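Local atomic coordinates of 4-hydroxybutyrate coenzyme A transferase (Shewanella oneidensis, PDB entry 2OAS), a protein that binds coenzyme A and probably transfers it between carboxylic acids, as a 4-hydroxybutyrate or acetate CoA-transferase. Residues A42-L53 with S65-F76; V100-I111 with A135-A143. One frame throughout, in Å; residues are numbered along the deposited sequence.

Interaction 1. Residues A42-L53 with S65-F76; sequences ALTLDNITLLQL and SLLGHLRHRCFF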
loop_
_atom_site.group_PDB
_atom_site.type_symbol
_atom_site.label_atom_id
_atom_site.label_comp_id
_atom_site.label_asym_id
_atom_site.label_seq_id
_atom_site.Cartn_x
_atom_site.Cartn_y
_atom_site.Cartn_z
ATOM N N ALA A 42 9.676 -23.189 -30.240
ATOM C CA ALA A 42 9.005 -21.912 -30.433
ATOM C C ALA A 42 9.389 -21.263 -31.759
ATOM O O ALA A 42 8.664 -20.418 -32.271
ATOM C CB ALA A 42 9.339 -20.968 -29.286
ATOM N N LEU A 43 10.531 -21.662 -32.312
ATOM C CA LEU A 43 10.992 -21.102 -33.577
ATOM C C LEU A 43 10.027 -21.372 -34.716
ATOM O O LEU A 43 10.040 -20.663 -35.725
ATOM C CB LEU A 43 12.370 -21.650 -33.933
ATOM C CG LEU A 43 13.492 -21.228 -32.981
ATOM C CD1 LEU A 43 14.803 -21.798 -33.472
ATOM C CD2 LEU A 43 13.564 -19.715 -32.906
ATOM N N THR A 44 9.191 -22.396 -34.540
ATOM C CA THR A 44 8.199 -22.790 -35.537
ATOM C C THR A 44 6.828 -22.195 -35.205
ATOM O O THR A 44 5.868 -22.371 -35.955
ATOM C CB THR A 44 8.041 -24.323 -35.593
ATOM O OG1 THR A 44 7.227 -24.767 -34.497
ATOM C CG2 THR A 44 9.399 -25.006 -35.507
ATOM N N LEU A 45 6.736 -21.494 -34.078
ATOM C CA LEU A 45 5.471 -20.902 -33.656
ATOM C C LEU A 45 5.540 -19.385 -33.747
ATOM O O LEU A 45 6.492 -18.827 -34.287
ATOM C CB LEU A 45 5.168 -21.291 -32.204
ATOM C CG LEU A 45 5.336 -22.750 -31.779
ATOM C CD1 LEU A 45 5.126 -22.876 -30.274
ATOM C CD2 LEU A 45 4.354 -23.616 -32.533
ATOM N N ASP A 46 4.514 -18.722 -33.231
ATOM C CA ASP A 46 4.507 -17.268 -33.192
ATOM C C ASP A 46 3.424 -16.797 -32.242
ATOM O O ASP A 46 2.554 -17.569 -31.828
ATOM C CB ASP A 46 4.286 -16.657 -34.581
ATOM C CG ASP A 46 2.918 -16.946 -35.127
ATOM O OD1 ASP A 46 2.505 -16.282 -36.113
ATOM O OD2 ASP A 46 2.257 -17.849 -34.559
ATOM N N ASN A 47 3.499 -15.520 -31.894
ATOM C CA ASN A 47 2.538 -14.913 -30.995
ATOM C C ASN A 47 2.486 -15.649 -29.671
ATOM O O ASN A 47 1.418 -15.790 -29.078
ATOM C CB ASN A 47 1.152 -14.900 -31.625
ATOM C CG ASN A 47 1.165 -14.348 -33.030
ATOM O OD1 ASN A 47 1.749 -13.291 -33.292
ATOM N ND2 ASN A 47 0.517 -15.064 -33.952
ATOM N N ILE A 48 3.638 -16.121 -29.209
ATOM C CA ILE A 48 3.710 -16.825 -27.940
ATOM C C ILE A 48 4.064 -15.843 -26.829
ATOM O O ILE A 48 5.088 -15.180 -26.900
ATOM C CB ILE A 48 4.787 -17.934 -27.961
ATOM C CG1 ILE A 48 4.389 -19.036 -28.948
ATOM C CG2 ILE A 48 4.964 -18.518 -26.561
ATOM C CD1 ILE A 48 3.101 -19.755 -28.609
ATOM N N THR A 49 3.194 -15.741 -25.821
ATOM C CA THR A 49 3.427 -14.861 -24.672
ATOM C C THR A 49 3.766 -15.737 -23.475
ATOM O O THR A 49 3.096 -16.736 -23.211
ATOM C CB THR A 49 2.197 -14.033 -24.306
ATOM O OG1 THR A 49 1.795 -13.236 -25.420
ATOM C CG2 THR A 49 2.515 -13.114 -23.141
ATOM N N LEU A 50 4.809 -15.358 -22.749
ATOM C CA LEU A 50 5.234 -16.122 -21.588
ATOM C C LEU A 50 5.203 -15.281 -20.323
ATOM O O LEU A 50 6.061 -14.413 -20.123
ATOM C CB LEU A 50 6.642 -16.667 -21.822
ATOM C CG LEU A 50 7.251 -17.621 -20.797
ATOM C CD1 LEU A 50 8.404 -18.338 -21.431
ATOM C CD2 LEU A 50 7.723 -16.866 -19.572
ATOM N N LEU A 51 4.208 -15.554 -19.475
ATOM C CA LEU A 51 4.031 -14.860 -18.195
ATOM C C LEU A 51 5.021 -15.469 -17.210
ATOM O O LEU A 51 5.278 -16.673 -17.247
ATOM C CB LEU A 51 2.596 -15.041 -17.684
ATOM C CG LEU A 51 1.466 -14.279 -18.385
ATOM C CD1 LEU A 51 0.097 -14.776 -17.924
ATOM C CD2 LEU A 51 1.618 -12.813 -18.070
ATOM N N GLN A 52 5.567 -14.649 -16.324
ATOM C CA GLN A 52 6.560 -15.152 -15.377
ATOM C C GLN A 52 6.877 -14.189 -14.239
ATOM O O GLN A 52 6.383 -13.061 -14.175
ATOM C CB GLN A 52 7.870 -15.432 -16.130
ATOM C CG GLN A 52 8.689 -14.162 -16.399
ATOM C CD GLN A 52 9.683 -14.289 -17.559
ATOM O OE1 GLN A 52 9.284 -14.418 -18.717
ATOM N NE2 GLN A 52 10.974 -14.245 -17.245
ATOM N N LEU A 53 7.723 -14.662 -13.344
ATOM C CA LEU A 53 8.193 -13.876 -12.217
ATOM C C LEU A 53 9.704 -13.928 -12.419
ATOM O O LEU A 53 10.174 -14.054 -13.553
ATOM C CB LEU A 53 7.789 -14.546 -10.900
ATOM C CG LEU A 53 6.467 -14.153 -10.211
ATOM C CD1 LEU A 53 5.360 -13.878 -11.201
ATOM C CD2 LEU A 53 6.065 -15.265 -9.273
ATOM N N SER A 65 16.934 -14.693 -31.634
ATOM C CA SER A 65 16.252 -15.586 -32.550
ATOM C C SER A 65 14.791 -15.815 -32.161
ATOM O O SER A 65 13.991 -16.214 -33.002
ATOM C CB SER A 65 16.990 -16.924 -32.636
ATOM O OG SER A 65 17.106 -17.531 -31.365
ATOM N N LEU A 66 14.430 -15.564 -30.907
ATOM C CA LEU A 66 13.035 -15.760 -30.496
ATOM C C LEU A 66 12.157 -14.538 -30.733
ATOM O O LEU A 66 10.938 -14.603 -30.545
ATOM C CB LEU A 66 12.945 -16.152 -29.022
ATOM C CG LEU A 66 13.157 -17.607 -28.574
ATOM C CD1 LEU A 66 12.146 -18.494 -29.273
ATOM C CD2 LEU A 66 14.553 -18.065 -28.886
ATOM N N LEU A 67 12.769 -13.425 -31.143
ATOM C CA LEU A 67 12.006 -12.205 -31.387
ATOM C C LEU A 67 11.051 -12.430 -32.546
ATOM O O LEU A 67 11.466 -12.795 -33.649
ATOM C CB LEU A 67 12.944 -11.033 -31.695
ATOM C CG LEU A 67 13.904 -10.622 -30.581
ATOM C CD1 LEU A 67 14.814 -9.521 -31.077
ATOM C CD2 LEU A 67 13.121 -10.165 -29.352
ATOM N N GLY A 68 9.769 -12.211 -32.288
ATOM C CA GLY A 68 8.779 -12.416 -33.323
ATOM C C GLY A 68 8.043 -13.721 -33.094
ATOM O O GLY A 68 6.939 -13.914 -33.613
ATOM N N HIS A 69 8.647 -14.622 -32.329
ATOM C CA HIS A 69 8.000 -15.892 -32.038
ATOM C C HIS A 69 7.462 -15.898 -30.611
ATOM O O HIS A 69 6.331 -16.303 -30.361
ATOM C CB HIS A 69 8.979 -17.055 -32.223
ATOM C CG HIS A 69 9.594 -17.114 -33.584
ATOM N ND1 HIS A 69 10.598 -16.257 -33.982
ATOM C CD2 HIS A 69 9.335 -17.910 -34.646
ATOM C CE1 HIS A 69 10.934 -16.523 -35.231
ATOM N NE2 HIS A 69 10.183 -17.523 -35.658
ATOM N N LEU A 70 8.281 -15.423 -29.682
ATOM C CA LEU A 70 7.907 -15.394 -28.286
ATOM C C LEU A 70 8.236 -14.051 -27.659
ATOM O O LEU A 70 9.197 -13.405 -28.051
ATOM C CB LEU A 70 8.646 -16.512 -27.550
ATOM C CG LEU A 70 8.680 -16.501 -26.020
ATOM C CD1 LEU A 70 7.300 -16.224 -25.468
ATOM C CD2 LEU A 70 9.186 -17.829 -25.528
ATOM N N ARG A 71 7.426 -13.622 -26.698
ATOM C CA ARG A 71 7.658 -12.365 -26.009
ATOM C C ARG A 71 7.448 -12.613 -24.527
ATOM O O ARG A 71 6.536 -13.334 -24.152
ATOM C CB ARG A 71 6.693 -11.283 -26.522
ATOM C CG ARG A 71 6.659 -9.990 -25.687
ATOM C CD ARG A 71 5.810 -8.870 -26.324
ATOM N NE ARG A 71 6.625 -7.974 -27.144
ATOM C CZ ARG A 71 7.045 -6.770 -26.761
ATOM N NH1 ARG A 71 6.720 -6.294 -25.567
ATOM N NH2 ARG A 71 7.820 -6.055 -27.564
ATOM N N HIS A 72 8.311 -12.044 -23.692
ATOM C CA HIS A 72 8.207 -12.202 -22.247
ATOM C C HIS A 72 7.281 -11.164 -21.610
ATOM O O HIS A 72 7.353 -9.990 -21.954
ATOM C CB HIS A 72 9.601 -12.094 -21.604
ATOM C CG HIS A 72 10.558 -13.146 -22.066
ATOM N ND1 HIS A 72 11.374 -12.978 -23.161
ATOM C CD2 HIS A 72 10.786 -14.407 -21.618
ATOM C CE1 HIS A 72 12.061 -14.089 -23.370
ATOM N NE2 HIS A 72 11.722 -14.971 -22.448
ATOM N N ARG A 73 6.412 -11.612 -20.699
ATOM C CA ARG A 73 5.483 -10.727 -19.972
ATOM C C ARG A 73 5.847 -10.912 -18.502
ATOM O O ARG A 73 5.441 -11.880 -17.870
ATOM C CB ARG A 73 4.031 -11.130 -20.214
ATOM C CG ARG A 73 3.002 -10.082 -19.780
ATOM C CD ARG A 73 1.612 -10.460 -20.278
ATOM N NE ARG A 73 0.549 -9.565 -19.829
ATOM C CZ ARG A 73 0.292 -8.369 -20.350
ATOM N NH1 ARG A 73 1.025 -7.902 -21.352
ATOM N NH2 ARG A 73 -0.722 -7.652 -19.886
ATOM N N CYS A 74 6.612 -9.974 -17.964
ATOM C CA CYS A 74 7.098 -10.075 -16.602
ATOM C C CYS A 74 6.359 -9.361 -15.492
ATOM O O CYS A 74 6.084 -8.161 -15.578
ATOM C CB CYS A 74 8.550 -9.618 -16.551
ATOM S SG CYS A 74 9.592 -10.343 -17.801
ATOM N N PHE A 75 6.064 -10.112 -14.437
ATOM C CA PHE A 75 5.419 -9.567 -13.258
ATOM C C PHE A 75 6.572 -9.157 -12.353
ATOM O O PHE A 75 6.392 -8.454 -11.365
ATOM C CB PHE A 75 4.571 -10.640 -12.569
ATOM C CG PHE A 75 3.342 -11.002 -13.333
ATOM C CD1 PHE A 75 3.025 -12.328 -13.581
ATOM C CD2 PHE A 75 2.487 -10.006 -13.803
ATOM C CE1 PHE A 75 1.881 -12.658 -14.295
ATOM C CE2 PHE A 75 1.342 -10.332 -14.519
ATOM C CZ PHE A 75 1.036 -11.661 -14.762
ATOM N N PHE A 76 7.765 -9.603 -12.721
ATOM C CA PHE A 76 8.967 -9.305 -11.960
ATOM C C PHE A 76 10.132 -9.575 -12.883
ATOM O O PHE A 76 10.243 -10.669 -13.433
ATOM C CB PHE A 76 9.073 -10.224 -10.759
ATOM C CG PHE A 76 10.022 -9.750 -9.710
ATOM C CD1 PHE A 76 9.539 -9.103 -8.573
ATOM C CD2 PHE A 76 11.390 -9.990 -9.824
ATOM C CE1 PHE A 76 10.399 -8.712 -7.561
ATOM C CE2 PHE A 76 12.268 -9.599 -8.815
ATOM C CZ PHE A 76 11.772 -8.958 -7.678
#
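Ile48 N donates to His69 O over 2.9 Å and starts a parallel ladder between the two segments. Leu50 then bonds in both directions: its N goes to Arg71 O, and its O takes Arg73 N at 2.9 Å, an almost straight bond (171° at the hydrogen) although the donor stands above the carbonyl plane. Gln52 repeats the pattern with a weak bond from its N to Arg73 O, 3.2 Å, and a sound one from Phe75 N to its O, 3.0 Å. The backbones of Thr49 and Leu51 bond the other way, to Glu20 and Leu22, while His72 pairs with Asp91. Strands 48-52 and 70-74 are thus neighbours inside the eight-stranded parallel sheet of the N-terminal acetyl-CoA hydrolase/transferase domain, and just past them Phe76 touches the bound coenzyme A.

On the face of Leu51 and Arg73 the two side chains run alongside, Leu51 CD2 lying 3.2 Å from Arg73 CD. With CG anti to the backbone N (chi1 -166°) and an extended chain, Arg73 carries its NH2 to a salt bridge with Glu399 of the second subunit; Arg71 finds its carboxylate in Asp91. On the opposite face of the sheet, Gln52 OE1 meets the edge of the His72 ring in its plane, 3.3 Å from CD2, with the amide turned 74° to the ring. Leu45 O faces the edge of the His69 ring, 3.0 Å from CD2.

Interaction 2. Residues V100-I111 with A135-A143; sequences VPKLFRSGEQKI and ATLAACQVA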
loop_
_atom_site.group_PDB
_atom_site.type_symbol
_atom_site.label_atom_id
_atom_site.label_comp_id
_atom_site.label_asym_id
_atom_site.label_seq_id
_atom_site.Cartn_x
_atom_site.Cartn_y
_atom_site.Cartn_z
ATOM N N VAL A 100 -1.148 -11.941 -7.875
ATOM C CA VAL A 100 -1.006 -12.749 -9.072
ATOM C C VAL A 100 -1.957 -13.943 -9.097
ATOM O O VAL A 100 -2.588 -14.203 -10.109
ATOM C CB VAL A 100 0.436 -13.227 -9.235
ATOM C CG1 VAL A 100 0.598 -13.967 -10.548
ATOM C CG2 VAL A 100 1.380 -12.026 -9.174
ATOM N N PRO A 101 -2.071 -14.690 -7.989
ATOM C CA PRO A 101 -2.968 -15.854 -7.944
ATOM C C PRO A 101 -4.404 -15.455 -8.250
ATOM O O PRO A 101 -5.137 -16.185 -8.927
ATOM C CB PRO A 101 -2.823 -16.350 -6.513
ATOM C CG PRO A 101 -1.414 -16.021 -6.199
ATOM C CD PRO A 101 -1.298 -14.598 -6.744
ATOM N N LYS A 102 -4.792 -14.286 -7.756
ATOM C CA LYS A 102 -6.141 -13.773 -7.972
ATOM C C LYS A 102 -6.393 -13.404 -9.441
ATOM O O LYS A 102 -7.499 -13.598 -9.957
ATOM C CB LYS A 102 -6.397 -12.543 -7.087
ATOM C CG LYS A 102 -7.686 -11.799 -7.433
ATOM C CD LYS A 102 -7.489 -10.263 -7.416
ATOM C CE LYS A 102 -8.705 -9.541 -8.054
ATOM N NZ LYS A 102 -8.684 -8.035 -7.971
ATOM N N LEU A 103 -5.373 -12.855 -10.103
ATOM C CA LEU A 103 -5.475 -12.469 -11.511
ATOM C C LEU A 103 -5.752 -13.717 -12.340
ATOM O O LEU A 103 -6.467 -13.677 -13.346
ATOM C CB LEU A 103 -4.166 -11.826 -11.984
ATOM C CG LEU A 103 -4.192 -11.080 -13.324
ATOM C CD1 LEU A 103 -4.936 -9.772 -13.138
ATOM C CD2 LEU A 103 -2.786 -10.788 -13.801
ATOM N N PHE A 104 -5.172 -14.835 -11.920
ATOM C CA PHE A 104 -5.380 -16.079 -12.637
ATOM C C PHE A 104 -6.733 -16.660 -12.288
ATOM O O PHE A 104 -7.547 -16.924 -13.175
ATOM C CB PHE A 104 -4.293 -17.100 -12.308
ATOM C CG PHE A 104 -2.924 -16.701 -12.751
ATOM C CD1 PHE A 104 -2.746 -15.751 -13.754
ATOM C CD2 PHE A 104 -1.804 -17.287 -12.174
ATOM C CE1 PHE A 104 -1.470 -15.382 -14.178
ATOM C CE2 PHE A 104 -0.519 -16.935 -12.589
ATOM C CZ PHE A 104 -0.350 -15.975 -13.596
ATOM N N ARG A 105 -6.985 -16.844 -10.997
ATOM C CA ARG A 105 -8.254 -17.426 -10.557
ATOM C C ARG A 105 -9.498 -16.650 -10.978
ATOM O O ARG A 105 -10.504 -17.255 -11.343
ATOM C CB ARG A 105 -8.236 -17.633 -9.038
ATOM C CG ARG A 105 -7.495 -18.909 -8.640
ATOM C CD ARG A 105 -6.788 -18.809 -7.297
ATOM N NE ARG A 105 -6.091 -20.059 -7.013
ATOM C CZ ARG A 105 -5.189 -20.229 -6.053
ATOM N NH1 ARG A 105 -4.847 -19.227 -5.251
ATOM N NH2 ARG A 105 -4.628 -21.420 -5.903
ATOM N N SER A 106 -9.426 -15.322 -10.939
ATOM C CA SER A 106 -10.552 -14.473 -11.322
ATOM C C SER A 106 -10.788 -14.564 -12.823
ATOM O O SER A 106 -11.752 -14.012 -13.350
ATOM C CB SER A 106 -10.267 -13.018 -10.969
ATOM O OG SER A 106 -9.250 -12.504 -11.812
ATOM N N GLY A 107 -9.880 -15.244 -13.505
ATOM C CA GLY A 107 -9.995 -15.396 -14.941
ATOM C C GLY A 107 -9.635 -14.140 -15.711
ATOM O O GLY A 107 -9.818 -14.084 -16.929
ATOM N N GLU A 108 -9.127 -13.127 -15.019
ATOM C CA GLU A 108 -8.753 -11.881 -15.687
ATOM C C GLU A 108 -7.618 -12.121 -16.674
ATOM O O GLU A 108 -7.581 -11.514 -17.744
ATOM C CB GLU A 108 -8.353 -10.822 -14.652
ATOM C CG GLU A 108 -9.520 -10.322 -13.795
ATOM C CD GLU A 108 -9.079 -9.414 -12.647
ATOM O OE1 GLU A 108 -8.349 -9.894 -11.740
ATOM O OE2 GLU A 108 -9.465 -8.221 -12.655
ATOM N N GLN A 109 -6.698 -13.014 -16.312
ATOM C CA GLN A 109 -5.558 -13.361 -17.174
ATOM C C GLN A 109 -5.588 -14.856 -17.469
ATOM O O GLN A 109 -5.385 -15.684 -16.590
ATOM C CB GLN A 109 -4.233 -12.980 -16.506
ATOM C CG GLN A 109 -2.986 -13.469 -17.251
ATOM C CD GLN A 109 -2.775 -12.801 -18.607
ATOM O OE1 GLN A 109 -2.426 -11.631 -18.691
ATOM N NE2 GLN A 109 -2.983 -13.551 -19.671
ATOM N N LYS A 110 -5.854 -15.181 -18.724
ATOM C CA LYS A 110 -5.934 -16.555 -19.177
ATOM C C LYS A 110 -4.558 -17.188 -19.324
ATOM O O LYS A 110 -3.581 -16.509 -19.638
ATOM C CB LYS A 110 -6.651 -16.611 -20.529
ATOM C CG LYS A 110 -7.798 -17.602 -20.594
ATOM C CD LYS A 110 -8.956 -17.172 -19.681
ATOM C CE LYS A 110 -10.112 -18.189 -19.739
ATOM N NZ LYS A 110 -11.279 -17.818 -18.878
ATOM N N ILE A 111 -4.503 -18.499 -19.112
ATOM C CA ILE A 111 -3.271 -19.258 -19.241
ATOM C C ILE A 111 -3.580 -20.531 -20.017
ATOM O O ILE A 111 -4.346 -21.373 -19.552
ATOM C CB ILE A 111 -2.704 -19.642 -17.871
ATOM C CG1 ILE A 111 -2.328 -18.375 -17.101
ATOM C CG2 ILE A 111 -1.540 -20.589 -18.045
ATOM C CD1 ILE A 111 -1.753 -18.614 -15.739
ATOM N N ALA A 135 2.959 -18.515 -7.243
ATOM C CA ALA A 135 1.688 -18.412 -7.939
ATOM C C ALA A 135 1.490 -19.485 -8.987
ATOM O O ALA A 135 0.488 -19.478 -9.712
ATOM C CB ALA A 135 1.578 -17.055 -8.593
ATOM N N THR A 136 2.431 -20.416 -9.070
ATOM C CA THR A 136 2.343 -21.493 -10.054
ATOM C C THR A 136 1.161 -22.417 -9.722
ATOM O O THR A 136 0.461 -22.899 -10.618
ATOM C CB THR A 136 3.712 -22.254 -10.152
ATOM O OG1 THR A 136 3.558 -23.434 -10.947
ATOM C CG2 THR A 136 4.228 -22.617 -8.780
ATOM N N LEU A 137 0.914 -22.622 -8.433
ATOM C CA LEU A 137 -0.186 -23.471 -7.984
ATOM C C LEU A 137 -1.499 -22.923 -8.547
ATOM O O LEU A 137 -2.346 -23.675 -9.044
ATOM C CB LEU A 137 -0.203 -23.488 -6.454
ATOM C CG LEU A 137 -1.132 -24.457 -5.725
ATOM C CD1 LEU A 137 -2.527 -23.913 -5.732
ATOM C CD2 LEU A 137 -1.068 -25.831 -6.377
ATOM N N ALA A 138 -1.647 -21.600 -8.493
ATOM C CA ALA A 138 -2.835 -20.922 -9.008
ATOM C C ALA A 138 -2.874 -21.014 -10.534
ATOM O O ALA A 138 -3.947 -21.146 -11.145
ATOM C CB ALA A 138 -2.825 -19.462 -8.563
ATOM N N ALA A 139 -1.690 -20.954 -11.148
ATOM C CA ALA A 139 -1.568 -21.045 -12.606
ATOM C C ALA A 139 -1.972 -22.449 -13.049
ATOM O O ALA A 139 -2.659 -22.624 -14.052
ATOM C CB ALA A 139 -0.135 -20.746 -13.029
ATOM N N CYS A 140 -1.540 -23.453 -12.297
ATOM C CA CYS A 140 -1.886 -24.836 -12.641
ATOM C C CYS A 140 -3.381 -25.081 -12.496
ATOM O O CYS A 140 -3.920 -26.005 -13.096
ATOM C CB CYS A 140 -1.135 -25.819 -11.749
ATOM S SG CYS A 140 0.603 -25.918 -12.131
ATOM N N GLN A 141 -4.043 -24.244 -11.704
ATOM C CA GLN A 141 -5.471 -24.388 -11.479
ATOM C C GLN A 141 -6.270 -23.955 -12.707
ATOM O O GLN A 141 -7.197 -24.638 -13.137
ATOM C CB GLN A 141 -5.909 -23.554 -10.262
ATOM C CG GLN A 141 -6.530 -24.351 -9.100
ATOM C CD GLN A 141 -5.482 -24.843 -8.069
ATOM O OE1 GLN A 141 -5.392 -24.316 -6.940
ATOM N NE2 GLN A 141 -4.683 -25.848 -8.465
ATOM N N VAL A 142 -5.900 -22.817 -13.279
ATOM C CA VAL A 142 -6.619 -22.296 -14.422
ATOM C C VAL A 142 -6.000 -22.650 -15.771
ATOM O O VAL A 142 -6.617 -22.454 -16.813
ATOM C CB VAL A 142 -6.761 -20.774 -14.302
ATOM C CG1 VAL A 142 -7.443 -20.429 -12.994
ATOM C CG2 VAL A 142 -5.395 -20.111 -14.359
ATOM N N ALA A 143 -4.787 -23.181 -15.764
ATOM C CA ALA A 143 -4.142 -23.511 -17.016
ATOM C C ALA A 143 -4.942 -24.486 -17.881
ATOM O O ALA A 143 -5.479 -25.478 -17.385
ATOM C CB ALA A 143 -2.769 -24.076 -16.746
HETATM O O HOH W 1 -6.696 -19.469 -18.080
#
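Two helical connections of the parallel N-terminal sheet meet where Phe104 and Arg105 lie on Ala138 and Ala139: helix 100-105 leads from strand 91-92 to strand 113-118, and helix 136-142 carries the following beta-alpha-beta crossover to strand 145-150. The helix segments run parallel, only 2° apart, with axes 8.6 Å from each other. The alanines of 135-143 permit this closeness: Pro101 CB meets Ala138 CB at 3.7 Å.

Ile111 CD1 sits over the centre of the Phe104 ring, 3.4 Å above its plane, while Val100 O is nearer the rim of the opposite face. The ring's edge is turned to Ala135 O, and CE2 reaches Ala139 CB at 3.9 Å; Trp23, from strand 21-24, stacks edge-to-face with Phe104. Val142 CG2 closes on Phe104 CB. Near the ends of the segments a water accepts a hydrogen bond from Ile111 N at 2.6 Å and comes within reach of Val142 O.

The Arg105 guanidinium lies flat on Ala138, whose CB is 3.5 Å above the centre of its plane. Its NH2 donates to Gln141 OE1 at 3.2 Å, with the acceptor close to the guanidinium plane and the donor 40° out of the amide carbonyl plane. NH1 forms salt bridges with Glu287 and Asp285, so methyl contact and polar bonds together fix the group's rotation, and the two carboxylates probably offset its charge at this partly exposed site.

Overall arrangement
Going from the N terminus, interaction 1 closes first, bringing 65-76 back beside 42-53 after an 11-residue link with neither helix nor strand. The chain then passes strand 91-92 before interaction 2 opens at 100-111 and closes at 135-143, enclosing strands 113-118 and 126-128. The two contacts follow in series, neither nesting nor crossing. They meet in space, with centres about 18 Å apart: Leu51 CD1 lies 3.4 Å from Gln109 CG, and Phe75 packs on Leu103 and Phe104. Interaction 1 supplies part of the sheet and interaction 2 part of the helical layer covering it, and both also touch the second subunit.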